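Local coordinates for telomerase reverse transcriptase (Takifugu rubripes, PDB 4LMO), which serves as the catalytic subunit of telomerase, copying an RNA template to add simple repeats to chromosome ends, and is represented by its RNA-binding domain, at residues Q39-I44 / K63-R68; I44-F49 / L53-L58. One frame throughout, in Å; residues are numbered along the deposited sequence.

Interaction 1. Residues Q39-I44 / K63-R68; sequences QGRDLI and KKLPRR
Asp42 OD2 draws in three groups at the start of helix 40-48, next to the residues that meet Leu65. Gln39 N, at the N-cap, donates a nearly straight bond of 2.7 Å (170°) to Asp42 OD2, reaching its anti side close to the carboxylate plane; this is the half of a capping box that runs from the third helical residue back to the N-cap. Arg36 NH1 adds a salt bridge to the same oxygen. Arg41 NH1 lies 3.3 Å from Asp42 OD2, but the oxygen stands well out of the guanidinium plane, leaving attraction of charge without a directed N-H. The Arg41 chain bends at chi3 (83°) and turns its head back toward Asp42, where the carboxylate probably eases the closeness of Arg36 and Arg41. The stem of that arginine serves the other segment: its CG touches Leu65 CD1 at 4.2 Å, the two side chains crossing at about a right angle. One helical turn from Gly40, Ile44 presents its CG2 branch, and Leu65 CD2 rests 3.9 Å from Ile44 CG2. Leu65 thus splits its fork, one methyl against an arginine stem near solvent and the other against a buried isoleucine. Ile44 also packs on Val73 and Phe76 of helix 73-85. Leu65 immediately precedes Pro66, the N-cap of helix 67-70, and residues 65-70 probably contact the RNA template, as in related telomerases. The first residue of this probable RNA-contacting segment of the telomerase RNA-binding domain thus packs on the opening turns of a capped helix.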
ATOM      1  N   GLN A  39      16.597  -0.965   0.501  1.00 47.11           N
ATOM      2  CA  GLN A  39      16.990   0.299   1.123  1.00 46.62           C
ATOM      3  C   GLN A  39      16.314   1.479   0.430  1.00 44.74           C
ATOM      4  O   GLN A  39      15.643   1.302  -0.590  1.00 43.78           O
ATOM      5  CB  GLN A  39      18.516   0.460   1.105  1.00 48.54           C
ATOM      6  CG  GLN A  39      19.297  -0.701   1.718  1.00 50.51           C
ATOM      7  CD  GLN A  39      18.981  -0.944   3.187  1.00 52.01           C
ATOM      8  OE1 GLN A  39      18.644  -0.019   3.931  1.00 53.25           O
ATOM      9  NE2 GLN A  39      19.096  -2.197   3.613  1.00 52.80           N
ATOM     10  N   GLY A  40      16.481   2.677   0.994  1.00 43.87           N
ATOM     11  CA  GLY A  40      15.859   3.896   0.464  1.00 42.33           C
ATOM     12  C   GLY A  40      16.106   4.116  -1.019  1.00 41.60           C
ATOM     13  O   GLY A  40      15.192   4.464  -1.765  1.00 40.59           O
ATOM     14  N   ARG A  41      17.352   3.904  -1.433  1.00 42.06           N
ATOM     15  CA  ARG A  41      17.768   4.003  -2.829  1.00 41.79           C
ATOM     16  C   ARG A  41      17.003   3.017  -3.723  1.00 39.79           C
ATOM     17  O   ARG A  41      16.605   3.361  -4.841  1.00 38.04           O
ATOM     18  CB  ARG A  41      19.287   3.801  -2.908  1.00 44.73           C
ATOM     19  CG  ARG A  41      19.853   3.267  -4.216  1.00 47.28           C
ATOM     20  CD  ARG A  41      21.193   2.582  -3.970  1.00 50.69           C
ATOM     21  NE  ARG A  41      21.039   1.199  -3.507  1.00 53.78           N
ATOM     22  CZ  ARG A  41      21.041   0.805  -2.232  1.00 55.35           C
ATOM     23  NH1 ARG A  41      20.891  -0.482  -1.943  1.00 56.20           N
ATOM     24  NH2 ARG A  41      21.192   1.680  -1.243  1.00 55.98           N
ATOM     25  N   ASP A  42      16.790   1.802  -3.215  1.00 38.71           N
ATOM     26  CA  ASP A  42      16.006   0.784  -3.915  1.00 37.34           C
ATOM     27  C   ASP A  42      14.561   1.240  -4.121  1.00 35.22           C
ATOM     28  O   ASP A  42      14.005   1.073  -5.209  1.00 33.79           O
ATOM     29  CB  ASP A  42      16.031  -0.551  -3.157  1.00 38.36           C
ATOM     30  CG  ASP A  42      17.432  -1.126  -3.013  1.00 40.00           C
ATOM     31  OD1 ASP A  42      18.190  -1.146  -4.008  1.00 40.70           O
ATOM     32  OD2 ASP A  42      17.770  -1.572  -1.899  1.00 41.30           O
ATOM     33  N   LEU A  43      13.969   1.825  -3.080  1.00 34.00           N
ATOM     34  CA  LEU A  43      12.588   2.305  -3.140  1.00 32.86           C
ATOM     35  C   LEU A  43      12.405   3.431  -4.153  1.00 31.74           C
ATOM     36  O   LEU A  43      11.424   3.445  -4.896  1.00 30.83           O
ATOM     37  CB  LEU A  43      12.075   2.728  -1.755  1.00 32.75           C
ATOM     38  CG  LEU A  43      10.591   3.111  -1.676  1.00 32.30           C
ATOM     39  CD1 LEU A  43       9.687   1.984  -2.161  1.00 31.93           C
ATOM     40  CD2 LEU A  43      10.209   3.533  -0.268  1.00 32.87           C
ATOM     41  N   ILE A  44      13.354   4.363  -4.183  1.00 31.78           N
ATOM     42  CA  ILE A  44      13.358   5.442  -5.177  1.00 31.39           C
ATOM     43  C   ILE A  44      13.319   4.878  -6.604  1.00 30.90           C
ATOM     44  O   ILE A  44      12.623   5.408  -7.472  1.00 30.73           O
ATOM     45  CB  ILE A  44      14.559   6.394  -4.969  1.00 32.08           C
ATOM     46  CG1 ILE A  44      14.375   7.172  -3.660  1.00 32.25           C
ATOM     47  CG2 ILE A  44      14.725   7.345  -6.152  1.00 31.78           C
ATOM     48  CD1 ILE A  44      15.581   7.974  -3.227  1.00 32.76           C
ATOM     49  N   LYS A  63      22.354   4.698 -13.989  1.00 51.52           N
ATOM     50  CA  LYS A  63      22.654   3.760 -12.908  1.00 52.26           C
ATOM     51  C   LYS A  63      22.823   4.503 -11.579  1.00 52.52           C
ATOM     52  O   LYS A  63      22.249   4.109 -10.561  1.00 52.46           O
ATOM     53  CB  LYS A  63      23.903   2.931 -13.252  1.00 53.20           C
ATOM     54  CG  LYS A  63      24.507   2.123 -12.107  1.00 54.53           C
ATOM     55  CD  LYS A  63      23.597   0.998 -11.634  1.00 54.48           C
ATOM     56  CE  LYS A  63      24.157   0.334 -10.386  1.00 55.51           C
ATOM     57  NZ  LYS A  63      23.176  -0.594  -9.758  1.00 55.19           N
ATOM     58  N   LYS A  64      23.613   5.574 -11.601  1.00 52.81           N
ATOM     59  CA  LYS A  64      23.752   6.456 -10.447  1.00 51.79           C
ATOM     60  C   LYS A  64      22.545   7.386 -10.388  1.00 49.57           C
ATOM     61  O   LYS A  64      22.087   7.885 -11.421  1.00 49.25           O
ATOM     62  CB  LYS A  64      25.051   7.264 -10.541  1.00 53.63           C
ATOM     63  CG  LYS A  64      25.361   8.109  -9.311  1.00 54.94           C
ATOM     64  CD  LYS A  64      26.772   8.674  -9.355  1.00 56.25           C
ATOM     65  CE  LYS A  64      27.097   9.426  -8.074  1.00 56.94           C
ATOM     66  NZ  LYS A  64      28.551   9.722  -7.952  1.00 57.91           N
ATOM     67  N   LEU A  65      22.027   7.602  -9.181  1.00 47.30           N
ATOM     68  CA  LEU A  65      20.909   8.517  -8.971  1.00 45.40           C
ATOM     69  C   LEU A  65      21.317   9.966  -9.243  1.00 44.47           C
ATOM     70  O   LEU A  65      22.341  10.420  -8.730  1.00 45.01           O
ATOM     71  CB  LEU A  65      20.373   8.400  -7.540  1.00 44.79           C
ATOM     72  CG  LEU A  65      19.528   7.186  -7.144  1.00 44.41           C
ATOM     73  CD1 LEU A  65      19.327   7.158  -5.637  1.00 43.64           C
ATOM     74  CD2 LEU A  65      18.186   7.181  -7.863  1.00 43.43           C
ATOM     75  N   PRO A  66      20.519  10.692 -10.053  1.00 42.97           N
ATOM     76  CA  PRO A  66      20.705  12.139 -10.214  1.00 42.84           C
ATOM     77  C   PRO A  66      20.647  12.851  -8.861  1.00 42.82           C
ATOM     78  O   PRO A  66      20.068  12.319  -7.910  1.00 42.34           O
ATOM     79  CB  PRO A  66      19.509  12.552 -11.076  1.00 41.67           C
ATOM     80  CG  PRO A  66      19.156  11.324 -11.839  1.00 41.42           C
ATOM     81  CD  PRO A  66      19.427  10.182 -10.903  1.00 41.89           C
ATOM     82  N   ARG A  67      21.239  14.041  -8.781  1.00 43.35           N
ATOM     83  CA  ARG A  67      21.341  14.769  -7.514  1.00 43.55           C
ATOM     84  C   ARG A  67      19.979  14.993  -6.853  1.00 41.40           C
ATOM     85  O   ARG A  67      19.848  14.849  -5.636  1.00 40.82           O
ATOM     86  CB  ARG A  67      22.081  16.100  -7.699  1.00 46.01           C
ATOM     87  CG  ARG A  67      22.689  16.638  -6.413  1.00 48.68           C
ATOM     88  CD  ARG A  67      23.224  18.052  -6.575  1.00 51.63           C
ATOM     89  NE  ARG A  67      23.450  18.686  -5.276  1.00 54.37           N
ATOM     90  CZ  ARG A  67      22.579  19.483  -4.659  1.00 55.89           C
ATOM     91  NH1 ARG A  67      21.405  19.766  -5.215  1.00 57.26           N
ATOM     92  NH2 ARG A  67      22.883  20.003  -3.478  1.00 56.59           N
ATOM     93  N   ARG A  68      18.977  15.328  -7.667  1.00 39.56           N
ATOM     94  CA  ARG A  68      17.604  15.550  -7.206  1.00 37.95           C
ATOM     95  C   ARG A  68      17.057  14.338  -6.452  1.00 37.22           C
ATOM     96  O   ARG A  68      16.502  14.474  -5.358  1.00 36.88           O
ATOM     97  CB  ARG A  68      16.692  15.886  -8.392  1.00 37.04           C
ATOM     98  CG  ARG A  68      15.402  16.602  -8.013  1.00 36.69           C
ATOM     99  CD  ARG A  68      14.387  16.599  -9.148  1.00 35.74           C
ATOM    100  NE  ARG A  68      14.767  17.457 -10.271  1.00 35.93           N
ATOM    101  CZ  ARG A  68      14.350  18.711 -10.446  1.00 36.34           C
ATOM    102  NH1 ARG A  68      13.529  19.284  -9.568  1.00 35.92           N
ATOM    103  NH2 ARG A  68      14.757  19.398 -11.506  1.00 36.30           N
TER

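Interaction 2. Residues I44-F49 / L53-L58; sequences IRIVFF and LYLNGL
Arg45 lays its aliphatic stem over one face of the Tyr54 ring. CB begins the contact as a CH-pi interaction: Arg45 CB sits 3.5 Å from the Tyr54 ring centroid, only 3° off the normal. Arg45 CG comes next, 3.6 Å from Tyr54 CE1, and Arg45 CD stays close at 3.7 Å from the same carbon. A sharp bend at chi2 (-85°) folds the chain along the ring before NE carries the head away, its plane turned 30° from the tyrosine. There NH1 forms a salt bridge with Glu50, NH2 bonds to Pro62 O, and CZ lies over the rim of the Phe49 ring. Ile46 CG1 approaches Tyr54 CD2 obliquely at 4.2 Å, while Ile46 CD1 meets Leu55 CG at 4.0 Å. Tyr54 itself makes a cation-pi contact with Lys29 and hydrogen-bonds through OH to Asp42 OD1. A leucine at Tyr54 has no hydroxyl, and would probably leave Asp42 OD1 without this mate and the Arg45 stem without a flat ring to lie on. Leu53 O accepts both Asn56 N, the bond of the 3-10 turn, and Leu58 N, and Gly57 N bonds to Tyr54 O. With Gly57 at positive phi, where a side chain would jam against the preceding carbonyl, the Leu58 and Gly57 bonds make a Schellman motif that closes the short 3-10 turn folded back on helix 40-48.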
ATOM      1  N   ILE A  44      13.354   4.363  -4.183  1.00 31.78           N
ATOM      2  CA  ILE A  44      13.358   5.442  -5.177  1.00 31.39           C
ATOM      3  C   ILE A  44      13.319   4.878  -6.604  1.00 30.90           C
ATOM      4  O   ILE A  44      12.623   5.408  -7.472  1.00 30.73           O
ATOM      5  CB  ILE A  44      14.559   6.394  -4.969  1.00 32.08           C
ATOM      6  CG1 ILE A  44      14.375   7.172  -3.660  1.00 32.25           C
ATOM      7  CG2 ILE A  44      14.725   7.345  -6.152  1.00 31.78           C
ATOM      8  CD1 ILE A  44      15.581   7.974  -3.227  1.00 32.76           C
ATOM      9  N   ARG A  45      14.048   3.785  -6.819  1.00 30.92           N
ATOM     10  CA  ARG A  45      14.048   3.061  -8.089  1.00 31.11           C
ATOM     11  C   ARG A  45      12.672   2.497  -8.442  1.00 30.26           C
ATOM     12  O   ARG A  45      12.208   2.643  -9.574  1.00 30.38           O
ATOM     13  CB  ARG A  45      15.078   1.927  -8.045  1.00 32.28           C
ATOM     14  CG  ARG A  45      16.516   2.397  -8.132  1.00 33.59           C
ATOM     15  CD  ARG A  45      16.901   2.573  -9.587  1.00 34.63           C
ATOM     16  NE  ARG A  45      17.898   3.612  -9.772  1.00 35.12           N
ATOM     17  CZ  ARG A  45      18.302   4.061 -10.953  1.00 35.57           C
ATOM     18  NH1 ARG A  45      17.796   3.566 -12.076  1.00 35.58           N
ATOM     19  NH2 ARG A  45      19.217   5.015 -11.006  1.00 36.56           N
ATOM     20  N   ILE A  46      12.035   1.856  -7.464  1.00 29.23           N
ATOM     21  CA  ILE A  46      10.704   1.273  -7.625  1.00 28.38           C
ATOM     22  C   ILE A  46       9.650   2.344  -7.907  1.00 27.66           C
ATOM     23  O   ILE A  46       8.762   2.144  -8.735  1.00 27.95           O
ATOM     24  CB  ILE A  46      10.299   0.442  -6.381  1.00 28.27           C
ATOM     25  CG1 ILE A  46      11.297  -0.701  -6.154  1.00 28.71           C
ATOM     26  CG2 ILE A  46       8.880  -0.102  -6.519  1.00 27.37           C
ATOM     27  CD1 ILE A  46      11.227  -1.338  -4.779  1.00 28.85           C
ATOM     28  N   VAL A  47       9.762   3.481  -7.226  1.00 27.29           N
ATOM     29  CA  VAL A  47       8.767   4.548  -7.332  1.00 26.84           C
ATOM     30  C   VAL A  47       8.942   5.406  -8.590  1.00 26.96           C
ATOM     31  O   VAL A  47       7.956   5.737  -9.252  1.00 27.17           O
ATOM     32  CB  VAL A  47       8.739   5.435  -6.062  1.00 26.76           C
ATOM     33  CG1 VAL A  47       7.702   6.545  -6.184  1.00 26.16           C
ATOM     34  CG2 VAL A  47       8.457   4.587  -4.828  1.00 26.74           C
ATOM     35  N   PHE A  48      10.185   5.744  -8.930  1.00 27.23           N
ATOM     36  CA  PHE A  48      10.438   6.755  -9.966  1.00 27.70           C
ATOM     37  C   PHE A  48      11.124   6.281 -11.243  1.00 28.75           C
ATOM     38  O   PHE A  48      11.037   6.961 -12.268  1.00 29.19           O
ATOM     39  CB  PHE A  48      11.230   7.932  -9.387  1.00 27.00           C
ATOM     40  CG  PHE A  48      10.560   8.605  -8.227  1.00 26.33           C
ATOM     41  CD1 PHE A  48       9.404   9.361  -8.412  1.00 25.75           C
ATOM     42  CD2 PHE A  48      11.091   8.497  -6.948  1.00 26.20           C
ATOM     43  CE1 PHE A  48       8.783   9.983  -7.338  1.00 25.24           C
ATOM     44  CE2 PHE A  48      10.476   9.121  -5.871  1.00 26.09           C
ATOM     45  CZ  PHE A  48       9.321   9.865  -6.068  1.00 25.66           C
ATOM     46  N   PHE A  49      11.804   5.136 -11.188  1.00 29.52           N
ATOM     47  CA  PHE A  49      12.643   4.694 -12.306  1.00 30.11           C
ATOM     48  C   PHE A  49      12.168   3.386 -12.949  1.00 30.76           C
ATOM     49  O   PHE A  49      11.289   3.410 -13.816  1.00 31.01           O
ATOM     50  CB  PHE A  49      14.121   4.642 -11.887  1.00 30.83           C
ATOM     51  CG  PHE A  49      14.694   5.989 -11.515  1.00 31.05           C
ATOM     52  CD1 PHE A  49      15.315   6.788 -12.473  1.00 31.23           C
ATOM     53  CD2 PHE A  49      14.603   6.464 -10.207  1.00 31.06           C
ATOM     54  CE1 PHE A  49      15.838   8.028 -12.134  1.00 31.62           C
ATOM     55  CE2 PHE A  49      15.123   7.707  -9.864  1.00 31.74           C
ATOM     56  CZ  PHE A  49      15.741   8.490 -10.830  1.00 31.60           C
ATOM     57  N   LEU A  53       9.729  -4.147 -10.956  1.00 31.61           N
ATOM     58  CA  LEU A  53      10.597  -5.182 -11.531  1.00 32.60           C
ATOM     59  C   LEU A  53      12.083  -4.937 -11.260  1.00 33.28           C
ATOM     60  O   LEU A  53      12.925  -5.798 -11.539  1.00 33.81           O
ATOM     61  CB  LEU A  53      10.332  -5.356 -13.031  1.00 32.50           C
ATOM     62  CG  LEU A  53       8.944  -5.885 -13.419  1.00 32.61           C
ATOM     63  CD1 LEU A  53       8.713  -5.774 -14.920  1.00 32.04           C
ATOM     64  CD2 LEU A  53       8.742  -7.319 -12.944  1.00 32.92           C
ATOM     65  N   TYR A  54      12.389  -3.764 -10.710  1.00 33.17           N
ATOM     66  CA  TYR A  54      13.724  -3.459 -10.212  1.00 33.74           C
ATOM     67  C   TYR A  54      14.164  -4.512  -9.192  1.00 34.41           C
ATOM     68  O   TYR A  54      15.344  -4.858  -9.120  1.00 35.14           O
ATOM     69  CB  TYR A  54      13.753  -2.054  -9.598  1.00 33.72           C
ATOM     70  CG  TYR A  54      15.025  -1.728  -8.852  1.00 34.71           C
ATOM     71  CD1 TYR A  54      16.174  -1.327  -9.533  1.00 35.61           C
ATOM     72  CD2 TYR A  54      15.081  -1.828  -7.463  1.00 35.26           C
ATOM     73  CE1 TYR A  54      17.346  -1.038  -8.849  1.00 36.13           C
ATOM     74  CE2 TYR A  54      16.245  -1.538  -6.771  1.00 36.26           C
ATOM     75  CZ  TYR A  54      17.373  -1.144  -7.467  1.00 36.74           C
ATOM     76  OH  TYR A  54      18.526  -0.858  -6.775  1.00 38.05           O
ATOM     77  N   LEU A  55      13.204  -5.021  -8.421  1.00 34.29           N
ATOM     78  CA  LEU A  55      13.446  -6.083  -7.443  1.00 35.56           C
ATOM     79  C   LEU A  55      13.874  -7.398  -8.096  1.00 36.81           C
ATOM     80  O   LEU A  55      14.500  -8.246  -7.454  1.00 37.18           O
ATOM     81  CB  LEU A  55      12.203  -6.308  -6.572  1.00 35.14           C
ATOM     82  CG  LEU A  55      11.796  -5.184  -5.609  1.00 34.81           C
ATOM     83  CD1 LEU A  55      10.432  -5.448  -4.986  1.00 34.05           C
ATOM     84  CD2 LEU A  55      12.845  -4.996  -4.528  1.00 35.63           C
ATOM     85  N   ASN A  56      13.542  -7.554  -9.374  1.00 37.70           N
ATOM     86  CA  ASN A  56      13.840  -8.777 -10.117  1.00 38.75           C
ATOM     87  C   ASN A  56      15.023  -8.638 -11.075  1.00 38.84           C
ATOM     88  O   ASN A  56      15.333  -9.565 -11.827  1.00 39.73           O
ATOM     89  CB  ASN A  56      12.591  -9.255 -10.855  1.00 39.33           C
ATOM     90  CG  ASN A  56      11.472  -9.637  -9.907  1.00 39.74           C
ATOM     91  OD1 ASN A  56      11.571 -10.623  -9.176  1.00 40.68           O
ATOM     92  ND2 ASN A  56      10.402  -8.852  -9.912  1.00 39.91           N
ATOM     93  N   GLY A  57      15.677  -7.481 -11.039  1.00 38.38           N
ATOM     94  CA  GLY A  57      16.895  -7.254 -11.805  1.00 38.65           C
ATOM     95  C   GLY A  57      16.786  -6.278 -12.962  1.00 38.36           C
ATOM     96  O   GLY A  57      17.756  -6.075 -13.683  1.00 38.88           O
ATOM     97  N   LEU A  58      15.615  -5.670 -13.146  1.00 38.40           N
ATOM     98  CA  LEU A  58      15.421  -4.722 -14.245  1.00 38.59           C
ATOM     99  C   LEU A  58      16.255  -3.464 -14.031  1.00 39.69           C
ATOM    100  O   LEU A  58      16.212  -2.850 -12.962  1.00 39.35           O
ATOM    101  CB  LEU A  58      13.941  -4.373 -14.425  1.00 37.46           C
ATOM    102  CG  LEU A  58      13.543  -3.557 -15.663  1.00 36.93           C
ATOM    103  CD1 LEU A  58      13.785  -4.323 -16.959  1.00 36.93           C
ATOM    104  CD2 LEU A  58      12.086  -3.135 -15.558  1.00 36.07           C
TER

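Both interactions use helix 40-48 and share Ile44, with 44-49/53-58 nested in the chain loop that 39-44/63-68 closes. Interaction 2 is wholly buried and joins the helix to the turn just after it through an aromatic face and aliphatic chains. Interaction 1 is partly buried and smaller, 120 against 205 Å², with a lone leucine meeting the helix near charged, solvent-facing residues. The contacts, about 10 Å apart between centres, also touch: Leu65 CD2 packs 3.7 Å from Phe49 CE2, and a carboxylate of one reaches the tyrosine of the other. One apolar touch and one polar bond thus link the two, whereas each contact across its own segments is essentially apolar.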